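Local coordinates for putative polysaccharide biosynthesis protein with aminopeptidase-like domain (Clostridium acetobutylicum, PDB 3K9T) that binds one zinc ion per subunit and probably acts in the biosynthesis of modified polysaccharides, with no peptidase activity expected, at residues Asp110-Tyr115 / Asp152-Val157; Ala208-Lys213 / Thr345-Ile350; Asp240-Ile245 / Ile307-Gly312; Arg357-Leu362 / Tyr421-Leu426. All blocks are in the same frame, centred on the assembly; numbering follows the deposited sequence.

Interaction 1: Asp110-Tyr115 / Asp152-Val157; sequences DELKPY and DDYEVV
In the insert of this aminopeptidase-like protein a short helix lies against an antiparallel sheet, and Leu112 is the helix residue that meets strand 153-163, touching Tyr154 and Val156. The contact is purely apolar and all three residues are buried. The two branches of Leu112 divide the work: CD1 approaches CG2 of Val156 at 3.6 Å, with CG1 of the same valine a little farther off, while CD2 comes within 4.3 Å of Tyr154 CB. With CG anti to the backbone N (chi1 -168°), the leucine carries both methyls to the strand. Tyr154 and Val156 lie two apart, so both send their side chains to the helix-facing side of the strand.

This is helix-on-sheet packing, one helix laid on a four-stranded antiparallel sheet. Strand 153-163 runs between strands 70-79 and 103-108, and the helix follows directly on the second of these. Val78 of strand 70-79 touches both Leu112 and Tyr154, widening the apolar patch beneath the helix. The phenol end of Tyr154 turns to other company, its OH hydrogen-bonded to Cys150 O. Asp152 OD2 lies over one face of its ring, 4.0 Å from the ring plane and nearer the rim than the centre, and is itself hydrogen-bonded to Ser81 N.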
loop_
_atom_site.group_PDB
_atom_site.type_symbol
_atom_site.label_atom_id
_atom_site.label_comp_id
_atom_site.label_asym_id
_atom_site.label_seq_id
_atom_site.Cartn_x
_atom_site.Cartn_y
_atom_site.Cartn_z
ATOM N N ASP A 110 20.466 -19.769 -54.419
ATOM C CA ASP A 110 21.392 -18.968 -53.619
ATOM C C ASP A 110 21.145 -17.459 -53.698
ATOM O O ASP A 110 21.434 -16.737 -52.735
ATOM C CB ASP A 110 22.822 -19.271 -54.015
ATOM C CG ASP A 110 23.193 -20.703 -53.746
ATOM O OD1 ASP A 110 22.868 -21.204 -52.643
ATOM O OD2 ASP A 110 23.801 -21.329 -54.642
ATOM N N GLU A 111 20.614 -16.985 -54.829
ATOM C CA GLU A 111 20.322 -15.550 -54.981
ATOM C C GLU A 111 18.962 -15.248 -54.339
ATOM O O GLU A 111 18.767 -14.158 -53.824
ATOM C CB GLU A 111 20.358 -15.064 -56.457
ATOM C CG GLU A 111 20.973 -16.022 -57.453
ATOM C CD GLU A 111 21.235 -15.417 -58.838
ATOM O OE1 GLU A 111 22.250 -14.697 -59.007
ATOM O OE2 GLU A 111 20.459 -15.714 -59.777
ATOM N N LEU A 112 18.043 -16.216 -54.375
ATOM C CA LEU A 112 16.717 -16.074 -53.758
ATOM C C LEU A 112 16.771 -16.122 -52.220
ATOM O O LEU A 112 16.113 -15.311 -51.540
ATOM C CB LEU A 112 15.761 -17.167 -54.264
ATOM C CG LEU A 112 14.247 -17.083 -53.990
ATOM C CD1 LEU A 112 13.622 -15.769 -54.466
ATOM C CD2 LEU A 112 13.542 -18.265 -54.648
ATOM N N LYS A 113 17.583 -17.050 -51.693
ATOM C CA LYS A 113 17.665 -17.339 -50.242
ATOM C C LYS A 113 17.647 -16.111 -49.317
ATOM O O LYS A 113 16.932 -16.107 -48.314
ATOM C CB LYS A 113 18.868 -18.231 -49.913
ATOM C CG LYS A 113 18.662 -19.738 -50.161
ATOM C CD LYS A 113 19.845 -20.551 -49.589
ATOM C CE LYS A 113 19.803 -22.034 -49.992
ATOM N NZ LYS A 113 20.840 -22.863 -49.293
ATOM N N PRO A 114 18.397 -15.051 -49.655
ATOM C CA PRO A 114 18.384 -13.913 -48.739
ATOM C C PRO A 114 17.016 -13.231 -48.599
ATOM O O PRO A 114 16.772 -12.632 -47.564
ATOM C CB PRO A 114 19.431 -12.957 -49.337
ATOM C CG PRO A 114 20.178 -13.766 -50.294
ATOM C CD PRO A 114 19.232 -14.770 -50.824
ATOM N N TYR A 115 16.147 -13.355 -49.609
ATOM C CA TYR A 115 14.780 -12.794 -49.553
ATOM C C TYR A 115 13.711 -13.776 -49.016
ATOM O O TYR A 115 12.534 -13.445 -48.986
ATOM C CB TYR A 115 14.346 -12.319 -50.937
ATOM C CG TYR A 115 15.292 -11.328 -51.539
ATOM C CD1 TYR A 115 16.417 -11.753 -52.247
ATOM C CD2 TYR A 115 15.068 -9.953 -51.400
ATOM C CE1 TYR A 115 17.286 -10.828 -52.796
ATOM C CE2 TYR A 115 15.909 -9.025 -51.952
ATOM C CZ TYR A 115 17.023 -9.462 -52.642
ATOM O OH TYR A 115 17.876 -8.531 -53.179
ATOM N N ASP A 152 18.347 -24.463 -58.302
ATOM C CA ASP A 152 17.491 -24.372 -59.477
ATOM C C ASP A 152 17.441 -22.932 -59.973
ATOM O O ASP A 152 18.029 -22.037 -59.350
ATOM C CB ASP A 152 16.062 -24.844 -59.103
ATOM C CG ASP A 152 15.215 -25.193 -60.305
ATOM O OD1 ASP A 152 15.769 -25.295 -61.399
ATOM O OD2 ASP A 152 13.991 -25.359 -60.175
ATOM N N ASP A 153 16.785 -22.733 -61.120
ATOM C CA ASP A 153 16.440 -21.402 -61.607
ATOM C C ASP A 153 14.963 -21.256 -61.328
ATOM O O ASP A 153 14.130 -22.060 -61.775
ATOM C CB ASP A 153 16.740 -21.193 -63.101
ATOM C CG ASP A 153 18.200 -20.847 -63.365
ATOM O OD1 ASP A 153 18.725 -19.879 -62.751
ATOM O OD2 ASP A 153 18.817 -21.547 -64.195
ATOM N N TYR A 154 14.657 -20.231 -60.546
ATOM C CA TYR A 154 13.308 -19.982 -60.114
ATOM C C TYR A 154 12.796 -18.705 -60.747
ATOM O O TYR A 154 13.523 -17.731 -60.824
ATOM C CB TYR A 154 13.271 -19.858 -58.585
ATOM C CG TYR A 154 13.506 -21.152 -57.830
ATOM C CD1 TYR A 154 12.473 -22.074 -57.662
ATOM C CD2 TYR A 154 14.752 -21.446 -57.270
ATOM C CE1 TYR A 154 12.670 -23.261 -56.973
ATOM C CE2 TYR A 154 14.961 -22.632 -56.563
ATOM C CZ TYR A 154 13.909 -23.542 -56.417
ATOM O OH TYR A 154 14.086 -24.732 -55.729
ATOM N N GLU A 155 11.556 -18.734 -61.226
ATOM C CA GLU A 155 10.846 -17.524 -61.622
ATOM C C GLU A 155 10.267 -16.929 -60.330
ATOM O O GLU A 155 9.583 -17.623 -59.564
ATOM C CB GLU A 155 9.711 -17.834 -62.601
ATOM C CG GLU A 155 9.221 -16.612 -63.388
ATOM C CD GLU A 155 7.920 -16.854 -64.150
ATOM O OE1 GLU A 155 7.343 -17.952 -64.052
ATOM O OE2 GLU A 155 7.458 -15.924 -64.836
ATOM N N VAL A 156 10.572 -15.658 -60.090
ATOM C CA VAL A 156 10.148 -14.953 -58.900
ATOM C C VAL A 156 9.274 -13.788 -59.317
ATOM O O VAL A 156 9.743 -12.850 -59.962
ATOM C CB VAL A 156 11.354 -14.429 -58.125
ATOM C CG1 VAL A 156 10.901 -13.696 -56.841
ATOM C CG2 VAL A 156 12.309 -15.589 -57.813
ATOM N N VAL A 157 8.004 -13.862 -58.933
ATOM C CA VAL A 157 7.019 -12.866 -59.290
ATOM C C VAL A 157 6.295 -12.332 -58.051
ATOM O O VAL A 157 5.727 -13.103 -57.277
ATOM C CB VAL A 157 5.939 -13.474 -60.234
ATOM C CG1 VAL A 157 4.840 -12.466 -60.494
ATOM C CG2 VAL A 157 6.552 -13.942 -61.529
#

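Interaction 2: Ala208-Lys213 / Thr345-Ile350; sequences AKALSK and TYLEVI
Leu211 meets Ile350 where two helices of the aminopeptidase-like alpha/beta fold, 194-211 and 336-355, lie side by side against the large mixed sheet. The closer half of the contact is this pair, which reach toward each other tip to tip: Leu211 CD1 stands 3.8 Å from Ile350 CD1, and Leu211 CD2 stands 3.9 Å from Ile350 CG2. Each branch of the leucine therefore has its own methyl partner. Although the CB of Leu211 does not point at the other helix, the chain bends there because CG lies anti to the carbonyl carbon (chi1 -81°). Tyr220 of strand 219-225 touches both residues, so the sheet closes over this end.

The looser half is Ala210 against Leu347, where the alanine CB and Leu347 CD2 are 4.5 Å apart. Tyr8 and Ile9 of helix 5-10 also pack on Leu347. Farther along the chain the character changes: Lys213 is exposed and Ser212 partly so, and neither meets helix 336-355. Here Ala208 O accepts hydrogen bonds from both Ser212 N and Ser212 OG. The hydroxyl OG of Ser212 lies 2.9 Å from Ala208 O and well above the carbonyl plane, 40° out of it.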
loop_
_atom_site.group_PDB
_atom_site.type_symbol
_atom_site.label_atom_id
_atom_site.label_comp_id
_atom_site.label_asym_id
_atom_site.label_seq_id
_atom_site.Cartn_x
_atom_site.Cartn_y
_atom_site.Cartn_z
ATOM N N ALA A 208 -20.783 -2.849 -31.619
ATOM C CA ALA A 208 -21.467 -1.732 -32.318
ATOM C C ALA A 208 -22.892 -2.147 -32.726
ATOM O O ALA A 208 -23.858 -1.417 -32.493
ATOM C CB ALA A 208 -20.665 -1.267 -33.536
ATOM N N LYS A 209 -23.006 -3.357 -33.260
ATOM C CA LYS A 209 -24.282 -3.869 -33.721
ATOM C C LYS A 209 -25.310 -3.960 -32.573
ATOM O O LYS A 209 -26.477 -3.620 -32.766
ATOM C CB LYS A 209 -24.064 -5.225 -34.384
ATOM C CG LYS A 209 -25.247 -5.693 -35.156
ATOM C CD LYS A 209 -25.178 -7.167 -35.556
ATOM C CE LYS A 209 -24.153 -7.466 -36.600
ATOM N NZ LYS A 209 -24.632 -8.637 -37.446
ATOM N N ALA A 210 -24.872 -4.412 -31.394
ATOM C CA ALA A 210 -25.736 -4.470 -30.207
ATOM C C ALA A 210 -26.076 -3.060 -29.655
ATOM O O ALA A 210 -27.228 -2.765 -29.396
ATOM C CB ALA A 210 -25.095 -5.351 -29.100
ATOM N N LEU A 211 -25.079 -2.199 -29.476
ATOM C CA LEU A 211 -25.301 -0.865 -28.902
ATOM C C LEU A 211 -26.240 0.014 -29.732
ATOM O O LEU A 211 -27.029 0.779 -29.187
ATOM C CB LEU A 211 -23.984 -0.137 -28.639
ATOM C CG LEU A 211 -23.246 -0.496 -27.351
ATOM C CD1 LEU A 211 -22.145 0.548 -27.122
ATOM C CD2 LEU A 211 -24.179 -0.548 -26.167
ATOM N N SER A 212 -26.124 -0.119 -31.048
ATOM C CA SER A 212 -27.012 0.490 -32.019
ATOM C C SER A 212 -28.484 0.364 -31.698
ATOM O O SER A 212 -29.268 1.186 -32.132
ATOM C CB SER A 212 -26.823 -0.198 -33.374
ATOM O OG SER A 212 -25.651 0.249 -33.982
ATOM N N LYS A 213 -28.849 -0.711 -31.021
ATOM C CA LYS A 213 -30.230 -1.016 -30.741
ATOM C C LYS A 213 -30.702 -0.534 -29.376
ATOM O O LYS A 213 -31.862 -0.744 -29.028
ATOM C CB LYS A 213 -30.405 -2.523 -30.885
ATOM C CG LYS A 213 -30.170 -2.959 -32.349
ATOM C CD LYS A 213 -30.203 -4.443 -32.542
ATOM C CE LYS A 213 -30.231 -4.807 -34.034
ATOM N NZ LYS A 213 -29.100 -4.297 -34.791
ATOM N N THR A 345 -18.042 -9.915 -21.947
ATOM C CA THR A 345 -17.286 -9.093 -20.991
ATOM C C THR A 345 -17.312 -7.606 -21.394
ATOM O O THR A 345 -17.505 -6.705 -20.562
ATOM C CB THR A 345 -15.867 -9.609 -20.781
ATOM O OG1 THR A 345 -15.884 -11.018 -20.406
ATOM C CG2 THR A 345 -15.181 -8.770 -19.718
ATOM N N TYR A 346 -17.122 -7.359 -22.674
ATOM C CA TYR A 346 -17.195 -6.013 -23.199
ATOM C C TYR A 346 -18.578 -5.446 -22.926
ATOM O O TYR A 346 -18.698 -4.297 -22.503
ATOM C CB TYR A 346 -16.839 -5.953 -24.715
ATOM C CG TYR A 346 -15.359 -5.707 -25.015
ATOM C CD1 TYR A 346 -14.415 -6.719 -24.900
ATOM C CD2 TYR A 346 -14.915 -4.462 -25.459
ATOM C CE1 TYR A 346 -13.069 -6.480 -25.201
ATOM C CE2 TYR A 346 -13.579 -4.214 -25.758
ATOM C CZ TYR A 346 -12.656 -5.213 -25.616
ATOM O OH TYR A 346 -11.321 -4.971 -25.916
ATOM N N LEU A 347 -19.632 -6.226 -23.168
ATOM C CA LEU A 347 -20.988 -5.733 -22.897
ATOM C C LEU A 347 -21.196 -5.417 -21.399
ATOM O O LEU A 347 -21.888 -4.449 -21.041
ATOM C CB LEU A 347 -22.043 -6.733 -23.407
ATOM C CG LEU A 347 -22.224 -6.847 -24.930
ATOM C CD1 LEU A 347 -23.436 -7.686 -25.254
ATOM C CD2 LEU A 347 -22.365 -5.464 -25.575
ATOM N N GLU A 348 -20.603 -6.235 -20.530
ATOM C CA GLU A 348 -20.729 -6.038 -19.073
ATOM C C GLU A 348 -19.985 -4.780 -18.648
ATOM O O GLU A 348 -20.420 -4.034 -17.750
ATOM C CB GLU A 348 -20.174 -7.243 -18.307
ATOM C CG GLU A 348 -20.550 -7.259 -16.810
ATOM C CD GLU A 348 -22.038 -7.283 -16.593
ATOM O OE1 GLU A 348 -22.732 -7.947 -17.395
ATOM O OE2 GLU A 348 -22.524 -6.643 -15.628
ATOM N N VAL A 349 -18.833 -4.572 -19.280
ATOM C CA VAL A 349 -18.099 -3.351 -19.084
ATOM C C VAL A 349 -18.987 -2.160 -19.447
ATOM O O VAL A 349 -19.086 -1.224 -18.647
ATOM C CB VAL A 349 -16.781 -3.353 -19.846
ATOM C CG1 VAL A 349 -16.189 -1.943 -19.944
ATOM C CG2 VAL A 349 -15.833 -4.310 -19.166
ATOM N N ILE A 350 -19.647 -2.230 -20.613
ATOM C CA ILE A 350 -20.468 -1.132 -21.134
ATOM C C ILE A 350 -21.674 -0.927 -20.245
ATOM O O ILE A 350 -21.992 0.206 -19.903
ATOM C CB ILE A 350 -20.876 -1.328 -22.618
ATOM C CG1 ILE A 350 -19.645 -1.141 -23.529
ATOM C CG2 ILE A 350 -21.975 -0.352 -22.995
ATOM C CD1 ILE A 350 -19.805 -1.560 -25.038
#

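Interaction 3: Asp240-Ile245 / Ile307-Gly312; sequences DKLKNI and INLSVG. Unlike the reference sequence in segment 307-312: Ser310 (reference Pro).
Leu309 CD2 is the methyl on which this contact turns, for it rests against both Leu242 and Ile245. It lies 3.7 Å from the carbonyl oxygen of Leu242 and 4.2 Å from CB of Ile245, touching backbone and side chain alike. Beside it, the side chains of Leu242 and Ile307 cross at a slant, Leu242 CD1 lying 4.0 Å from Ile307 CD1 and slightly farther from CG2.

Polar groups are joined through one water. It donates to Ile245 O at 2.8 Å and accepts from Ser310 N, also at 2.8 Å, so it links the two segments, between which there is no direct hydrogen bond.

A second shell surrounds these residues. Trp234 of helix 229-237 packs on Leu242 and Ile245, Leu235 touches Leu242 and Ile307, and Phe302 lies on Leu309. Ile307 also meets Cys366 of a second subunit, placing this edge at the trimer interface. The two segments lead into the neighbouring parallel strands 245-250 and 311-315, whose approach loops pack together at one end of the central mixed sheet of the aminopeptidase-like alpha/beta fold.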
loop_
_atom_site.group_PDB
_atom_site.type_symbol
_atom_site.label_atom_id
_atom_site.label_comp_id
_atom_site.label_asym_id
_atom_site.label_seq_id
_atom_site.Cartn_x
_atom_site.Cartn_y
_atom_site.Cartn_z
ATOM N N ASP A 240 -10.474 18.416 -32.087
ATOM C CA ASP A 240 -11.698 19.023 -31.556
ATOM C C ASP A 240 -12.576 18.076 -30.733
ATOM O O ASP A 240 -13.288 18.520 -29.851
ATOM C CB ASP A 240 -12.548 19.575 -32.713
ATOM C CG ASP A 240 -12.859 18.514 -33.789
ATOM O OD1 ASP A 240 -11.904 17.967 -34.370
ATOM O OD2 ASP A 240 -14.047 18.246 -34.069
ATOM N N LYS A 241 -12.520 16.784 -31.031
ATOM C CA LYS A 241 -13.345 15.747 -30.380
ATOM C C LYS A 241 -12.737 15.123 -29.129
ATOM O O LYS A 241 -13.447 14.476 -28.355
ATOM C CB LYS A 241 -13.645 14.615 -31.396
ATOM C CG LYS A 241 -14.742 15.008 -32.394
ATOM C CD LYS A 241 -14.662 14.233 -33.674
ATOM C CE LYS A 241 -15.245 15.020 -34.862
ATOM N NZ LYS A 241 -16.572 14.516 -35.372
ATOM N N LEU A 242 -11.439 15.307 -28.917
ATOM C CA LEU A 242 -10.750 14.649 -27.806
ATOM C C LEU A 242 -11.258 15.047 -26.443
ATOM O O LEU A 242 -11.301 14.229 -25.527
ATOM C CB LEU A 242 -9.247 14.908 -27.862
ATOM C CG LEU A 242 -8.541 14.536 -29.163
ATOM C CD1 LEU A 242 -7.022 14.561 -28.951
ATOM C CD2 LEU A 242 -9.020 13.187 -29.652
ATOM N N LYS A 243 -11.646 16.300 -26.279
ATOM C CA LYS A 243 -12.166 16.745 -24.975
ATOM C C LYS A 243 -13.389 15.933 -24.467
ATOM O O LYS A 243 -13.644 15.900 -23.291
ATOM C CB LYS A 243 -12.488 18.257 -25.021
ATOM C CG LYS A 243 -13.616 18.625 -25.999
ATOM C CD LYS A 243 -13.740 20.138 -26.183
ATOM C CE LYS A 243 -14.898 20.500 -27.098
ATOM N NZ LYS A 243 -16.182 19.915 -26.579
ATOM N N ASN A 244 -14.147 15.298 -25.345
ATOM C CA ASN A 244 -15.292 14.498 -24.938
ATOM C C ASN A 244 -14.990 13.038 -24.663
ATOM O O ASN A 244 -15.853 12.358 -24.143
ATOM C CB ASN A 244 -16.362 14.499 -26.029
ATOM C CG ASN A 244 -16.919 15.886 -26.322
ATOM O OD1 ASN A 244 -17.025 16.727 -25.438
ATOM N ND2 ASN A 244 -17.319 16.105 -27.572
ATOM N N ILE A 245 -13.835 12.520 -25.062
ATOM C CA ILE A 245 -13.568 11.086 -24.875
ATOM C C ILE A 245 -13.218 10.794 -23.409
ATOM O O ILE A 245 -12.140 11.114 -22.917
ATOM C CB ILE A 245 -12.498 10.593 -25.835
ATOM C CG1 ILE A 245 -12.984 10.830 -27.274
ATOM C CG2 ILE A 245 -12.191 9.126 -25.562
ATOM C CD1 ILE A 245 -11.862 10.822 -28.306
ATOM N N ILE A 307 -1.922 13.783 -25.999
ATOM C CA ILE A 307 -3.285 13.288 -26.279
ATOM C C ILE A 307 -3.901 12.954 -24.935
ATOM O O ILE A 307 -4.895 13.549 -24.554
ATOM C CB ILE A 307 -3.264 12.044 -27.236
ATOM C CG1 ILE A 307 -2.570 12.411 -28.563
ATOM C CG2 ILE A 307 -4.659 11.493 -27.441
ATOM C CD1 ILE A 307 -3.193 13.534 -29.356
ATOM N N ASN A 308 -3.306 11.970 -24.245
ATOM C CA ASN A 308 -3.474 11.784 -22.816
ATOM C C ASN A 308 -4.879 11.407 -22.386
ATOM O O ASN A 308 -5.376 11.849 -21.331
ATOM C CB ASN A 308 -2.986 13.034 -22.074
ATOM C CG ASN A 308 -2.593 12.746 -20.636
ATOM O OD1 ASN A 308 -1.857 11.800 -20.342
ATOM N ND2 ASN A 308 -3.079 13.563 -19.732
ATOM N N LEU A 309 -5.463 10.509 -23.179
ATOM C CA LEU A 309 -6.789 9.959 -22.901
ATOM C C LEU A 309 -6.659 8.684 -22.061
ATOM O O LEU A 309 -5.565 8.146 -21.964
ATOM C CB LEU A 309 -7.509 9.615 -24.198
ATOM C CG LEU A 309 -7.639 10.703 -25.248
ATOM C CD1 LEU A 309 -8.070 10.036 -26.585
ATOM C CD2 LEU A 309 -8.623 11.770 -24.748
ATOM N N SER A 310 -7.771 8.221 -21.466
ATOM C CA SER A 310 -7.762 7.007 -20.676
ATOM C C SER A 310 -8.205 5.850 -21.529
ATOM O O SER A 310 -9.388 5.554 -21.617
ATOM C CB SER A 310 -8.681 7.119 -19.445
ATOM O OG SER A 310 -8.498 8.378 -18.881
ATOM N N VAL A 311 -7.248 5.196 -22.145
ATOM C CA VAL A 311 -7.537 4.061 -23.002
ATOM C C VAL A 311 -6.747 2.823 -22.517
ATOM O O VAL A 311 -5.512 2.843 -22.402
ATOM C CB VAL A 311 -7.215 4.402 -24.489
ATOM C CG1 VAL A 311 -7.421 3.177 -25.394
ATOM C CG2 VAL A 311 -8.028 5.569 -24.916
ATOM N N GLY A 312 -7.480 1.766 -22.201
ATOM C CA GLY A 312 -6.857 0.467 -21.915
ATOM C C GLY A 312 -7.095 -0.511 -23.052
ATOM O O GLY A 312 -7.474 -0.111 -24.135
HETATM O O HOH W 1 -9.910 10.057 -21.614
#

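Interaction 4: Arg357-Leu362 / Tyr421-Leu426; sequences RTYLNL and YAADAL
The ring of Tyr359 meets helix 416-428 through the methyl of Ala423, which approaches obliquely, Ala423 CB lying 3.8 Å from Tyr359 CE2. Leu405 of helix 405-412 touches both of these residues, and Leu434 of the partner strand also packs on the tyrosine. A chi1 of -64° sends the ring out from strand 358-361 to the helix.

At the rim the chemistry becomes polar. Tyr359 OH and Asp424 OD1 are 4.5 Å apart, too far for a direct bond, and a water bridges them. It stands 2.8 Å from Tyr359 OH and donates to Asp424 OD1 at 3.0 Å. The other carboxylate oxygen, Asp424 OD2, forms a salt bridge with Lys420 one helical turn earlier.

Both segments belong to the permutated winged helix-turn-helix domain, in which strand 358-361 pairs antiparallel with strand 432-434 and helix 416-428 leads toward that second strand. Asn361, farther along the first strand, packs on Pro305 of the third subunit. A buried apolar touch thus gives way to a hydrated phenol-carboxylate link, and the lysine together with the water would be expected to stabilise the negative charge on Asp424.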
loop_
_atom_site.group_PDB
_atom_site.type_symbol
_atom_site.label_atom_id
_atom_site.label_comp_id
_atom_site.label_asym_id
_atom_site.label_seq_id
_atom_site.Cartn_x
_atom_site.Cartn_y
_atom_site.Cartn_z
ATOM N N ARG A 357 -23.941 5.330 -11.618
ATOM C CA ARG A 357 -24.478 6.610 -11.164
ATOM C C ARG A 357 -23.972 7.049 -9.778
ATOM O O ARG A 357 -23.264 6.306 -9.106
ATOM C CB ARG A 357 -25.988 6.573 -11.255
ATOM C CG ARG A 357 -26.433 6.503 -12.686
ATOM C CD ARG A 357 -27.915 6.217 -12.841
ATOM N NE ARG A 357 -28.101 5.751 -14.204
ATOM C CZ ARG A 357 -28.084 6.540 -15.274
ATOM N NH1 ARG A 357 -27.938 7.864 -15.165
ATOM N NH2 ARG A 357 -28.232 5.999 -16.473
ATOM N N THR A 358 -24.256 8.306 -9.412
ATOM C CA THR A 358 -24.001 8.796 -8.062
ATOM C C THR A 358 -25.314 9.281 -7.491
ATOM O O THR A 358 -26.070 9.932 -8.175
ATOM C CB THR A 358 -22.950 9.875 -8.005
ATOM O OG1 THR A 358 -21.709 9.311 -8.433
ATOM C CG2 THR A 358 -22.789 10.371 -6.582
ATOM N N TYR A 359 -25.592 8.892 -6.251
ATOM C CA TYR A 359 -26.850 9.206 -5.598
ATOM C C TYR A 359 -26.649 9.881 -4.250
ATOM O O TYR A 359 -25.576 9.840 -3.646
ATOM C CB TYR A 359 -27.665 7.936 -5.335
ATOM C CG TYR A 359 -28.156 7.146 -6.536
ATOM C CD1 TYR A 359 -29.395 7.416 -7.117
ATOM C CD2 TYR A 359 -27.435 6.057 -7.021
ATOM C CE1 TYR A 359 -29.877 6.646 -8.189
ATOM C CE2 TYR A 359 -27.909 5.282 -8.091
ATOM C CZ TYR A 359 -29.123 5.586 -8.669
ATOM O OH TYR A 359 -29.571 4.827 -9.723
ATOM N N LEU A 360 -27.715 10.510 -3.788
ATOM C CA LEU A 360 -27.758 11.113 -2.473
ATOM C C LEU A 360 -28.867 10.404 -1.695
ATOM O O LEU A 360 -29.995 10.302 -2.156
ATOM C CB LEU A 360 -28.069 12.589 -2.584
ATOM C CG LEU A 360 -28.001 13.372 -1.294
ATOM C CD1 LEU A 360 -26.554 13.452 -0.854
ATOM C CD2 LEU A 360 -28.585 14.735 -1.548
ATOM N N ASN A 361 -28.515 9.872 -0.535
ATOM C CA ASN A 361 -29.475 9.305 0.408
ATOM C C ASN A 361 -30.387 10.429 0.907
ATOM O O ASN A 361 -29.902 11.391 1.516
ATOM C CB ASN A 361 -28.686 8.660 1.568
ATOM C CG ASN A 361 -29.544 7.925 2.570
ATOM O OD1 ASN A 361 -30.745 8.125 2.649
ATOM N ND2 ASN A 361 -28.903 7.107 3.398
ATOM N N LEU A 362 -31.695 10.321 0.642
ATOM C CA LEU A 362 -32.660 11.339 1.092
ATOM C C LEU A 362 -33.081 11.215 2.541
ATOM O O LEU A 362 -33.817 12.079 3.032
ATOM C CB LEU A 362 -33.885 11.411 0.170
ATOM C CG LEU A 362 -33.541 11.866 -1.258
ATOM C CD1 LEU A 362 -34.783 11.908 -2.033
ATOM C CD2 LEU A 362 -32.880 13.235 -1.304
ATOM N N TYR A 421 -28.765 -2.959 -8.526
ATOM C CA TYR A 421 -30.127 -3.351 -8.290
ATOM C C TYR A 421 -30.579 -2.920 -6.896
ATOM O O TYR A 421 -31.748 -2.588 -6.704
ATOM C CB TYR A 421 -30.297 -4.854 -8.499
ATOM C CG TYR A 421 -30.068 -5.303 -9.919
ATOM C CD1 TYR A 421 -30.634 -4.606 -10.990
ATOM C CD2 TYR A 421 -29.336 -6.462 -10.198
ATOM C CE1 TYR A 421 -30.438 -5.018 -12.291
ATOM C CE2 TYR A 421 -29.120 -6.884 -11.518
ATOM C CZ TYR A 421 -29.677 -6.165 -12.558
ATOM O OH TYR A 421 -29.465 -6.574 -13.859
ATOM N N ALA A 422 -29.657 -2.883 -5.933
ATOM C CA ALA A 422 -30.010 -2.389 -4.604
ATOM C C ALA A 422 -30.379 -0.902 -4.700
ATOM O O ALA A 422 -31.400 -0.478 -4.170
ATOM C CB ALA A 422 -28.890 -2.667 -3.576
ATOM N N ALA A 423 -29.557 -0.144 -5.428
ATOM C CA ALA A 423 -29.776 1.277 -5.687
ATOM C C ALA A 423 -31.070 1.520 -6.463
ATOM O O ALA A 423 -31.753 2.519 -6.237
ATOM C CB ALA A 423 -28.584 1.866 -6.456
ATOM N N ASP A 424 -31.401 0.623 -7.388
ATOM C CA ASP A 424 -32.653 0.753 -8.142
ATOM C C ASP A 424 -33.821 0.749 -7.181
ATOM O O ASP A 424 -34.646 1.650 -7.180
ATOM C CB ASP A 424 -32.850 -0.388 -9.160
ATOM C CG ASP A 424 -31.975 -0.238 -10.396
ATOM O OD1 ASP A 424 -31.427 0.856 -10.579
ATOM O OD2 ASP A 424 -31.825 -1.204 -11.182
ATOM N N ALA A 425 -33.867 -0.283 -6.355
ATOM C CA ALA A 425 -34.960 -0.483 -5.419
ATOM C C ALA A 425 -35.127 0.723 -4.471
ATOM O O ALA A 425 -36.238 1.176 -4.180
ATOM C CB ALA A 425 -34.703 -1.752 -4.645
ATOM N N LEU A 426 -34.010 1.260 -4.003
ATOM C CA LEU A 426 -34.080 2.384 -3.096
ATOM C C LEU A 426 -34.576 3.624 -3.821
ATOM O O LEU A 426 -35.314 4.414 -3.235
ATOM C CB LEU A 426 -32.733 2.631 -2.448
ATOM C CG LEU A 426 -32.239 1.571 -1.469
ATOM C CD1 LEU A 426 -30.798 1.865 -1.137
ATOM C CD2 LEU A 426 -33.110 1.547 -0.210
HETATM O O HOH W 2 -28.788 2.181 -9.869
#

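Overall arrangement
The four contacts sample three regions of one chain. Interactions 2 and 3 belong to the central aminopeptidase-like fold, their nearest atoms about 6 Å apart, and strand 311-315 of interaction 3 is followed in the chain by helix 336-355 of interaction 2. That helix leads in turn to strand 358-361, joining interaction 2 to interaction 4 in the winged-helix domain. Interaction 1 lies apart in the insert, its centre about 71 Å from that of interaction 4. Chemistry follows place: interactions 1 and 2 are buried and wholly apolar across their segments, whereas the partly buried interaction 3 and the mostly buried interaction 4 each add a bridging water, linking backbones in one and side chains in the other.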